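Local coordinates for protein alpha-1,2-mannosyltransferase (Ktr4), putative (Neosartorya fumigata, PDB 7BOP) that belongs to a fungal glycosyltransferase family of the GT-A clan and holds GDP and a manganese ion in one pocket, at residues F220-F225 / I339-I344; V333-D338 / D374-Y379; F178-A183 / A298-L303. One frame throughout, in Å; residues are numbered along the deposited sequence.

Contact 1: F220-F225 / I339-I344. With MN (manganese (II) ion), chain G.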
loop_
_atom_site.group_PDB
_atom_site.type_symbol
_atom_site.label_atom_id
_atom_site.label_comp_id
_atom_site.label_asym_id
_atom_site.label_seq_id
_atom_site.Cartn_x
_atom_site.Cartn_y
_atom_site.Cartn_z
ATOM N N PHE A 220 4.726 -0.153 -5.567
ATOM C CA PHE A 220 3.313 -0.531 -5.662
ATOM C C PHE A 220 3.070 -1.519 -6.801
ATOM O O PHE A 220 3.906 -1.678 -7.681
ATOM C CB PHE A 220 2.455 0.724 -5.873
ATOM C CG PHE A 220 2.553 1.312 -7.252
ATOM C CD1 PHE A 220 3.615 2.138 -7.595
ATOM C CD2 PHE A 220 1.570 1.058 -8.211
ATOM C CE1 PHE A 220 3.711 2.696 -8.860
ATOM C CE2 PHE A 220 1.666 1.604 -9.489
ATOM C CZ PHE A 220 2.739 2.425 -9.815
ATOM N N THR A 221 1.908 -2.165 -6.785
ATOM C CA THR A 221 1.470 -3.014 -7.906
ATOM C C THR A 221 0.204 -2.529 -8.610
ATOM O O THR A 221 0.077 -2.742 -9.805
ATOM C CB THR A 221 1.214 -4.465 -7.456
ATOM O OG1 THR A 221 0.374 -4.448 -6.303
ATOM C CG2 THR A 221 2.526 -5.160 -7.116
ATOM N N ILE A 222 -0.719 -1.910 -7.873
ATOM C CA ILE A 222 -2.051 -1.529 -8.383
ATOM C C ILE A 222 -2.314 -0.051 -8.056
ATOM O O ILE A 222 -1.866 0.450 -7.029
ATOM C CB ILE A 222 -3.131 -2.489 -7.813
ATOM C CG1 ILE A 222 -2.892 -3.907 -8.361
ATOM C CG2 ILE A 222 -4.554 -2.031 -8.146
ATOM C CD1 ILE A 222 -3.802 -4.997 -7.796
ATOM N N ASN A 223 -3.002 0.648 -8.959
ATOM C CA ASN A 223 -3.239 2.092 -8.841
ATOM C C ASN A 223 -4.711 2.331 -9.187
ATOM O O ASN A 223 -5.125 2.068 -10.315
ATOM C CB ASN A 223 -2.310 2.848 -9.795
ATOM C CG ASN A 223 -2.200 4.337 -9.481
ATOM O OD1 ASN A 223 -3.196 5.068 -9.455
ATOM N ND2 ASN A 223 -0.972 4.797 -9.252
ATOM N N LEU A 224 -5.489 2.801 -8.215
ATOM C CA LEU A 224 -6.951 2.850 -8.311
ATOM C C LEU A 224 -7.522 4.223 -8.013
ATOM O O LEU A 224 -6.925 5.015 -7.292
ATOM C CB LEU A 224 -7.582 1.910 -7.275
ATOM C CG LEU A 224 -7.247 0.422 -7.254
ATOM C CD1 LEU A 224 -8.047 -0.253 -6.158
ATOM C CD2 LEU A 224 -7.572 -0.232 -8.577
ATOM N N PHE A 225 -8.731 4.462 -8.523
ATOM C CA PHE A 225 -9.601 5.521 -8.012
ATOM C C PHE A 225 -10.164 5.118 -6.638
ATOM O O PHE A 225 -10.297 3.927 -6.325
ATOM C CB PHE A 225 -10.750 5.800 -9.002
ATOM C CG PHE A 225 -10.296 6.473 -10.257
ATOM C CD1 PHE A 225 -10.225 7.855 -10.326
ATOM C CD2 PHE A 225 -9.903 5.736 -11.361
ATOM C CE1 PHE A 225 -9.789 8.494 -11.482
ATOM C CE2 PHE A 225 -9.457 6.363 -12.518
ATOM C CZ PHE A 225 -9.401 7.743 -12.580
ATOM N N ILE A 339 5.764 -8.332 -9.916
ATOM C CA ILE A 339 5.148 -9.037 -8.787
ATOM C C ILE A 339 3.669 -9.239 -9.100
ATOM O O ILE A 339 2.865 -8.313 -8.986
ATOM C CB ILE A 339 5.336 -8.303 -7.449
ATOM C CG1 ILE A 339 6.831 -8.133 -7.160
ATOM C CG2 ILE A 339 4.652 -9.076 -6.324
ATOM C CD1 ILE A 339 7.143 -7.343 -5.901
ATOM N N GLY A 340 3.332 -10.459 -9.511
ATOM C CA GLY A 340 1.961 -10.846 -9.766
ATOM C C GLY A 340 1.182 -10.826 -8.469
ATOM O O GLY A 340 1.605 -11.434 -7.481
ATOM N N TYR A 341 0.047 -10.132 -8.466
ATOM C CA TYR A 341 -0.657 -9.820 -7.228
ATOM C C TYR A 341 -2.162 -9.728 -7.410
ATOM O O TYR A 341 -2.631 -9.275 -8.450
ATOM C CB TYR A 341 -0.113 -8.502 -6.657
ATOM C CG TYR A 341 -0.722 -8.103 -5.329
ATOM C CD1 TYR A 341 -0.316 -8.707 -4.137
ATOM C CD2 TYR A 341 -1.720 -7.140 -5.262
ATOM C CE1 TYR A 341 -0.876 -8.342 -2.926
ATOM C CE2 TYR A 341 -2.289 -6.778 -4.054
ATOM C CZ TYR A 341 -1.858 -7.377 -2.885
ATOM O OH TYR A 341 -2.425 -7.007 -1.690
ATOM N N ASN A 342 -2.898 -10.160 -6.387
ATOM C CA ASN A 342 -4.355 -10.020 -6.332
ATOM C C ASN A 342 -4.809 -9.812 -4.892
ATOM O O ASN A 342 -4.457 -10.601 -4.014
ATOM C CB ASN A 342 -5.045 -11.252 -6.952
ATOM C CG ASN A 342 -6.523 -11.396 -6.565
ATOM O OD1 ASN A 342 -6.910 -12.408 -5.992
ATOM N ND2 ASN A 342 -7.351 -10.402 -6.895
ATOM N N HIS A 343 -5.544 -8.728 -4.666
ATOM C CA HIS A 343 -6.437 -8.551 -3.504
ATOM C C HIS A 343 -7.789 -8.340 -4.168
ATOM O O HIS A 343 -7.895 -7.519 -5.081
ATOM C CB HIS A 343 -6.023 -7.314 -2.662
ATOM C CG HIS A 343 -6.848 -7.069 -1.412
ATOM N ND1 HIS A 343 -8.167 -6.669 -1.445
ATOM C CD2 HIS A 343 -6.504 -7.084 -0.094
ATOM C CE1 HIS A 343 -8.612 -6.497 -0.208
ATOM N NE2 HIS A 343 -7.621 -6.731 0.639
ATOM N N ILE A 344 -8.820 -9.056 -3.724
ATOM C CA ILE A 344 -10.135 -9.014 -4.391
ATOM C C ILE A 344 -10.576 -7.542 -4.527
ATOM O O ILE A 344 -10.444 -6.806 -3.562
ATOM C CB ILE A 344 -11.197 -9.830 -3.596
ATOM C CG1 ILE A 344 -10.877 -11.331 -3.668
ATOM C CG2 ILE A 344 -12.613 -9.589 -4.130
ATOM C CD1 ILE A 344 -11.504 -12.157 -2.561
HETATM MN MN MN G . -7.892 -6.321 2.722
HETATM O O HOH W 1 -7.494 -8.571 3.351
HETATM O O HOH W 2 -10.031 -7.220 2.421
#
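T221 and I222 meet the ring of Y341 at the same corner, CD2, and approach it in different ways. OG1 of T221 comes in obliquely, 3.6 Å from Y341 CD2, whereas the end of the I222 chain lies at the ring edge, near the ring plane, with CD1 3.9 Å from Y341 CD2. Both side chains run at about a right angle to the tyrosine. The T221 hydroxyl lies between the backbone nitrogen and carbonyl carbon (chi1 50°). T221 CG2, beside that nitrogen and anti to the carbonyl carbon, lies 3.7 Å from I339 O. The I339 oxygen accepts a hydrogen bond from N348. No hydrogen bond joins the two segments, so the contact is made by van der Waals packing in the buried interior.

The far end of the Y341 ring is held separately: its OH is hydrogen-bonded to N282. Two residues along, the H343 side chain leads away from strand 218-224. Its NE2 binds the manganese ion at 2.1 Å, while ND1 donates to I344 O over 3.1 Å, close to the imidazole plane. With both ring nitrogens engaged, the rotation of the imidazole is fixed. E194 and two waters are among the other ligands of the manganese, and GDP touches H343.

Strand 341-343 is the middle strand of a small antiparallel sheet, between 198-199 and 346-348. Strand 218-224, interrupted at T221 and I222, belongs to the large mixed sheet, where it runs parallel to 333-335 and antiparallel to 278-279 and 284-287; the contact therefore joins the two sheets, with H343 carrying strand 341-343 on to the metal site.

Contact 2: V333-D338 / D374-Y379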
loop_
_atom_site.group_PDB
_atom_site.type_symbol
_atom_site.label_atom_id
_atom_site.label_comp_id
_atom_site.label_asym_id
_atom_site.label_seq_id
_atom_site.Cartn_x
_atom_site.Cartn_y
_atom_site.Cartn_z
ATOM N N VAL A 333 9.847 6.232 -6.761
ATOM C CA VAL A 333 8.640 5.417 -6.613
ATOM C C VAL A 333 8.622 4.451 -7.786
ATOM O O VAL A 333 8.854 4.858 -8.930
ATOM C CB VAL A 333 7.364 6.289 -6.574
ATOM C CG1 VAL A 333 6.103 5.419 -6.518
ATOM C CG2 VAL A 333 7.415 7.230 -5.381
ATOM N N HIS A 334 8.363 3.176 -7.509
ATOM C CA HIS A 334 8.544 2.118 -8.498
ATOM C C HIS A 334 7.293 1.254 -8.641
ATOM O O HIS A 334 6.687 0.850 -7.648
ATOM C CB HIS A 334 9.750 1.248 -8.102
ATOM C CG HIS A 334 9.940 0.032 -8.959
ATOM N ND1 HIS A 334 10.274 0.099 -10.292
ATOM C CD2 HIS A 334 9.872 -1.287 -8.658
ATOM C CE1 HIS A 334 10.392 -1.121 -10.781
ATOM N NE2 HIS A 334 10.149 -1.980 -9.807
ATOM N N TRP A 335 6.897 1.004 -9.882
ATOM C CA TRP A 335 5.842 0.018 -10.171
ATOM C C TRP A 335 6.470 -1.371 -10.247
ATOM O O TRP A 335 7.219 -1.668 -11.179
ATOM C CB TRP A 335 5.161 0.346 -11.494
ATOM C CG TRP A 335 4.076 -0.608 -11.891
ATOM C CD1 TRP A 335 3.200 -1.240 -11.072
ATOM C CD2 TRP A 335 3.731 -0.995 -13.220
ATOM N NE1 TRP A 335 2.341 -2.021 -11.801
ATOM C CE2 TRP A 335 2.637 -1.882 -13.126
ATOM C CE3 TRP A 335 4.239 -0.677 -14.488
ATOM C CZ2 TRP A 335 2.053 -2.469 -14.245
ATOM C CZ3 TRP A 335 3.659 -1.264 -15.601
ATOM C CH2 TRP A 335 2.579 -2.150 -15.474
ATOM N N PHE A 336 6.146 -2.220 -9.279
ATOM C CA PHE A 336 6.607 -3.612 -9.262
ATOM C C PHE A 336 5.730 -4.430 -10.200
ATOM O O PHE A 336 4.982 -5.301 -9.774
ATOM C CB PHE A 336 6.577 -4.195 -7.835
ATOM C CG PHE A 336 7.815 -3.925 -7.048
ATOM C CD1 PHE A 336 8.987 -4.617 -7.327
ATOM C CD2 PHE A 336 7.823 -2.977 -6.044
ATOM C CE1 PHE A 336 10.145 -4.377 -6.589
ATOM C CE2 PHE A 336 8.981 -2.728 -5.315
ATOM C CZ PHE A 336 10.134 -3.426 -5.591
ATOM N N ARG A 337 5.864 -4.163 -11.492
ATOM C CA ARG A 337 5.067 -4.828 -12.515
ATOM C C ARG A 337 5.288 -6.337 -12.537
ATOM O O ARG A 337 4.374 -7.080 -12.874
ATOM C CB ARG A 337 5.352 -4.245 -13.900
ATOM C CG ARG A 337 6.763 -4.463 -14.440
ATOM C CD ARG A 337 7.236 -3.244 -15.218
ATOM N NE ARG A 337 6.747 -3.244 -16.565
ATOM C CZ ARG A 337 6.656 -2.188 -17.378
ATOM N NH1 ARG A 337 6.988 -0.939 -17.028
ATOM N NH2 ARG A 337 6.191 -2.411 -18.587
ATOM N N ASP A 338 6.483 -6.770 -12.138
ATOM C CA ASP A 338 6.855 -8.187 -12.117
ATOM C C ASP A 338 6.371 -8.987 -10.911
ATOM O O ASP A 338 6.553 -10.210 -10.886
ATOM C CB ASP A 338 8.380 -8.348 -12.267
ATOM C CG ASP A 338 9.180 -7.583 -11.206
ATOM O OD1 ASP A 338 8.765 -6.470 -10.808
ATOM O OD2 ASP A 338 10.245 -8.080 -10.795
ATOM N N ASP A 374 -9.387 1.497 -12.602
ATOM C CA ASP A 374 -7.948 1.506 -12.862
ATOM C C ASP A 374 -7.501 2.942 -13.131
ATOM O O ASP A 374 -7.994 3.578 -14.061
ATOM C CB ASP A 374 -7.644 0.613 -14.072
ATOM C CG ASP A 374 -6.159 0.447 -14.360
ATOM O OD1 ASP A 374 -5.285 0.829 -13.547
ATOM O OD2 ASP A 374 -5.856 -0.103 -15.433
ATOM N N CYS A 375 -6.567 3.454 -12.330
ATOM C CA CYS A 375 -6.057 4.810 -12.555
ATOM C C CYS A 375 -4.664 4.844 -13.188
ATOM O O CYS A 375 -4.121 5.921 -13.425
ATOM C CB CYS A 375 -6.075 5.609 -11.260
ATOM S SG CYS A 375 -5.674 7.355 -11.521
ATOM N N ARG A 376 -4.100 3.687 -13.529
ATOM C CA ARG A 376 -2.772 3.663 -14.156
ATOM C C ARG A 376 -2.628 4.528 -15.420
ATOM O O ARG A 376 -1.578 5.122 -15.602
ATOM C CB ARG A 376 -2.327 2.233 -14.447
ATOM C CG ARG A 376 -1.955 1.436 -13.199
ATOM C CD ARG A 376 -1.649 -0.025 -13.502
ATOM N NE ARG A 376 -2.736 -0.590 -14.289
ATOM C CZ ARG A 376 -2.632 -1.545 -15.207
ATOM N NH1 ARG A 376 -1.469 -2.158 -15.465
ATOM N NH2 ARG A 376 -3.729 -1.893 -15.875
ATOM N N PRO A 377 -3.670 4.615 -16.288
ATOM C CA PRO A 377 -3.470 5.469 -17.466
ATOM C C PRO A 377 -3.125 6.922 -17.112
ATOM O O PRO A 377 -2.307 7.547 -17.801
ATOM C CB PRO A 377 -4.814 5.368 -18.205
ATOM C CG PRO A 377 -5.359 4.052 -17.802
ATOM C CD PRO A 377 -4.980 3.937 -16.344
ATOM N N SER A 378 -3.696 7.432 -16.022
ATOM C CA SER A 378 -3.317 8.747 -15.523
ATOM C C SER A 378 -1.921 8.733 -14.884
ATOM O O SER A 378 -1.105 9.617 -15.149
ATOM C CB SER A 378 -4.338 9.249 -14.511
ATOM O OG SER A 378 -3.904 10.457 -13.936
ATOM N N TYR A 379 -1.652 7.742 -14.038
ATOM C CA TYR A 379 -0.345 7.666 -13.373
ATOM C C TYR A 379 0.816 7.515 -14.373
ATOM O O TYR A 379 1.851 8.176 -14.244
ATOM C CB TYR A 379 -0.307 6.533 -12.344
ATOM C CG TYR A 379 0.963 6.575 -11.521
ATOM C CD1 TYR A 379 1.129 7.535 -10.539
ATOM C CD2 TYR A 379 2.006 5.678 -11.741
ATOM C CE1 TYR A 379 2.279 7.603 -9.776
ATOM C CE2 TYR A 379 3.173 5.732 -10.975
ATOM C CZ TYR A 379 3.305 6.698 -9.997
ATOM O OH TYR A 379 4.444 6.776 -9.231
HETATM O O HOH W 3 6.355 5.064 -10.088
#
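The backbones stay well apart, the closest CA atoms being those of W335 and R376 at 10.2 Å, so strand 333-335 and the start of helix 376-382 meet through side chains alone. W335 sends its indole out with CG anti to the backbone nitrogen (chi1 179°), and CZ2 lies 3.7 Å from R376 NH1. The tryptophan atom sits at the edge of the guanidinium, whose plane is turned 64° from that of the indole. This is not a stack.

R376 is positioned by D374. NE and NH2 grip the carboxylate side-on, R376 NE to D374 OD1 at 3.0 Å and R376 NH2 to D374 OD2 at 2.8 Å, both on the syn sides. D374 OD1 also caps the helix start by accepting from R376 N, from above the carboxylate plane. D36 gives NH2 a second salt bridge, while the indole NE1 of W335 donates to T221 O.

At the other end V333 CG1 packs 3.5 Å from Y379 OH. Water 3, near the plane of the Y379 ring, lies 2.7 Å from Y379 OH and donates weakly to V333 O, a weak water bridge between strand and helix.

Helix 376-382 thus lies beside strand 333-335, which pairs in parallel with strand 218-224. N223 of that strand touches R376 and Y379, and the C375-C277 disulfide ties the residue just before the helix to the one just before strand 278-279.

Contact 3: F178-A183 / A298-L303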
loop_
_atom_site.group_PDB
_atom_site.type_symbol
_atom_site.label_atom_id
_atom_site.label_comp_id
_atom_site.label_asym_id
_atom_site.label_seq_id
_atom_site.Cartn_x
_atom_site.Cartn_y
_atom_site.Cartn_z
ATOM N N PHE A 178 2.409 2.912 12.249
ATOM C CA PHE A 178 3.188 1.673 12.068
ATOM C C PHE A 178 4.695 1.927 12.090
ATOM O O PHE A 178 5.440 1.166 12.712
ATOM C CB PHE A 178 2.755 0.876 10.821
ATOM C CG PHE A 178 3.340 1.365 9.515
ATOM C CD1 PHE A 178 2.805 2.475 8.855
ATOM C CD2 PHE A 178 4.403 0.691 8.921
ATOM C CE1 PHE A 178 3.330 2.901 7.640
ATOM C CE2 PHE A 178 4.940 1.121 7.717
ATOM C CZ PHE A 178 4.397 2.228 7.068
ATOM N N TYR A 179 5.124 3.017 11.456
ATOM C CA TYR A 179 6.534 3.385 11.402
ATOM C C TYR A 179 7.106 3.952 12.720
ATOM O O TYR A 179 8.303 4.218 12.791
ATOM C CB TYR A 179 6.816 4.348 10.247
ATOM C CG TYR A 179 6.025 5.644 10.240
ATOM C CD1 TYR A 179 6.488 6.777 10.905
ATOM C CD2 TYR A 179 4.835 5.748 9.508
ATOM C CE1 TYR A 179 5.775 7.964 10.873
ATOM C CE2 TYR A 179 4.115 6.932 9.463
ATOM C CZ TYR A 179 4.586 8.038 10.138
ATOM O OH TYR A 179 3.868 9.210 10.092
ATOM N N LYS A 180 6.248 4.157 13.719
ATOM C CA LYS A 180 6.644 4.539 15.073
ATOM C C LYS A 180 6.614 3.374 16.055
ATOM O O LYS A 180 6.924 3.569 17.223
ATOM C CB LYS A 180 5.711 5.635 15.598
ATOM C CG LYS A 180 5.767 6.927 14.809
ATOM C CD LYS A 180 4.864 7.964 15.456
ATOM C CE LYS A 180 4.895 9.283 14.710
ATOM N NZ LYS A 180 3.674 9.487 13.876
ATOM N N HIS A 181 6.238 2.175 15.612
ATOM C CA HIS A 181 6.185 1.032 16.518
ATOM C C HIS A 181 7.615 0.627 16.925
ATOM O O HIS A 181 8.498 0.556 16.062
ATOM C CB HIS A 181 5.463 -0.154 15.893
ATOM C CG HIS A 181 5.018 -1.165 16.901
ATOM N ND1 HIS A 181 5.896 -2.035 17.504
ATOM C CD2 HIS A 181 3.805 -1.435 17.431
ATOM C CE1 HIS A 181 5.247 -2.808 18.353
ATOM N NE2 HIS A 181 3.971 -2.467 18.324
ATOM N N PRO A 182 7.856 0.380 18.233
ATOM C CA PRO A 182 9.224 0.031 18.689
ATOM C C PRO A 182 9.885 -1.163 17.977
ATOM O O PRO A 182 11.068 -1.127 17.676
ATOM C CB PRO A 182 9.019 -0.288 20.183
ATOM C CG PRO A 182 7.857 0.557 20.580
ATOM C CD PRO A 182 6.942 0.595 19.376
ATOM N N ALA A 183 9.118 -2.217 17.753
ATOM C CA ALA A 183 9.529 -3.375 16.943
ATOM C C ALA A 183 10.205 -3.071 15.601
ATOM O O ALA A 183 11.044 -3.867 15.150
ATOM C CB ALA A 183 8.352 -4.308 16.725
ATOM N N ALA A 298 4.946 15.388 9.574
ATOM C CA ALA A 298 4.220 16.643 9.836
ATOM C C ALA A 298 2.860 16.643 9.120
ATOM O O ALA A 298 1.859 17.083 9.687
ATOM C CB ALA A 298 5.042 17.850 9.408
ATOM N N TYR A 299 2.839 16.133 7.888
ATOM C CA TYR A 299 1.598 15.965 7.122
ATOM C C TYR A 299 0.631 15.057 7.862
ATOM O O TYR A 299 -0.544 15.410 8.044
ATOM C CB TYR A 299 1.901 15.430 5.718
ATOM C CG TYR A 299 0.684 15.156 4.856
ATOM C CD1 TYR A 299 -0.230 16.170 4.567
ATOM C CD2 TYR A 299 0.457 13.889 4.303
ATOM C CE1 TYR A 299 -1.341 15.927 3.768
ATOM C CE2 TYR A 299 -0.654 13.644 3.497
ATOM C CZ TYR A 299 -1.545 14.662 3.233
ATOM O OH TYR A 299 -2.653 14.430 2.435
ATOM N N PHE A 300 1.114 13.904 8.332
ATOM C CA PHE A 300 0.251 13.013 9.085
ATOM C C PHE A 300 -0.339 13.714 10.314
ATOM O O PHE A 300 -1.539 13.636 10.556
ATOM C CB PHE A 300 0.935 11.713 9.529
ATOM C CG PHE A 300 0.145 10.993 10.570
ATOM C CD1 PHE A 300 -1.023 10.328 10.219
ATOM C CD2 PHE A 300 0.485 11.088 11.917
ATOM C CE1 PHE A 300 -1.806 9.707 11.182
ATOM C CE2 PHE A 300 -0.296 10.467 12.889
ATOM C CZ PHE A 300 -1.443 9.777 12.518
ATOM N N ASN A 301 0.509 14.385 11.096
ATOM C CA ASN A 301 0.032 15.046 12.310
ATOM C C ASN A 301 -0.987 16.135 12.023
ATOM O O ASN A 301 -1.944 16.278 12.779
ATOM C CB ASN A 301 1.185 15.593 13.150
ATOM C CG ASN A 301 1.976 14.491 13.821
ATOM O OD1 ASN A 301 1.405 13.538 14.346
ATOM N ND2 ASN A 301 3.289 14.616 13.810
ATOM N N HIS A 302 -0.789 16.880 10.938
ATOM C CA HIS A 302 -1.786 17.841 10.476
ATOM C C HIS A 302 -3.146 17.166 10.217
ATOM O O HIS A 302 -4.192 17.620 10.706
ATOM C CB HIS A 302 -1.302 18.525 9.201
ATOM C CG HIS A 302 -2.275 19.511 8.646
ATOM N ND1 HIS A 302 -3.299 19.150 7.795
ATOM C CD2 HIS A 302 -2.400 20.840 8.842
ATOM C CE1 HIS A 302 -4.010 20.220 7.490
ATOM N NE2 HIS A 302 -3.482 21.261 8.107
ATOM N N LEU A 303 -3.127 16.075 9.461
ATOM C CA LEU A 303 -4.357 15.317 9.172
ATOM C C LEU A 303 -4.985 14.753 10.449
ATOM O O LEU A 303 -6.215 14.736 10.610
ATOM C CB LEU A 303 -4.066 14.181 8.192
ATOM C CG LEU A 303 -3.584 14.552 6.790
ATOM C CD1 LEU A 303 -3.414 13.257 6.001
ATOM C CD2 LEU A 303 -4.518 15.523 6.057
HETATM O O HOH W 4 2.018 11.084 15.385
#
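Y179 and K180 extend side by side toward F300, and their polar ends arrive at different parts of it. Y179 OH lies 3.9 Å from F300 CB, at the root of the phenylalanine, and K180 NZ is 4.1 Å from F300 CD2, farther out on the ring. Both side chains cross F300 obliquely, and neither forms a ring stack or a cation-pi pair with it. In the tyrosine, CG lies between the backbone nitrogen and the carbonyl carbon (chi1 57°), which directs the ring so that its hydroxyl end comes near the helix. K180 is extended up to CE and bends only at its last torsion, chi4 104°.

The lysine ammonium is shared among several oxygens. It forms a salt bridge with D297, whose OD1 is also the hydrogen-bond partner of Y179 OH, and donates to G176 O, so one carboxylate oxygen of helix 294-306 is approached by both neighbouring side chains. It also reaches water 4, which lies 2.8 Å from K180 NZ and donates to N301 OD1 at 2.7 Å. The same water sits at the edge of the F300 ring.

In the GT-A fold of this protein, 178-183 is the turn that follows helix 165-177 and leads to strand 189-192, which pairs in parallel with 69-74 and antiparallel with 284-287. Helix 165-177 carries S166, Y167 and M170 of the GDP pocket in its first half, and 178-183 lies past its opposite end. Beyond F300, helix 294-306 packs through Y299 and L303 on helices 234-244 and 316-327, while F300 also touches R172, S175 and M177 of helix 165-177.

In the fold
From the N terminus, 178-183 opens contact 3 and 220-225 opens contact 1; 298-303 then closes contact 3, so these two loops cross, although the nearest atoms of the two contacts are about 13 Å apart. Then 333-338 opens contact 2 just before 339-344 closes contact 1, and 374-379 closes contact 2: another crossing, with direct touch. F220 O meets F336 N, and N223 O meets C375 N, each at 2.8 Å and probably hydrogen-bonded. Contacts 3 and 2 follow in series, on opposite sides of the chain's centre. Contacts 1 and 2 join the small antiparallel sheet and the C-terminal helix to strands 218-224 and 333-335, while contact 3 joins helix 294-306 to the turn after helix 165-177.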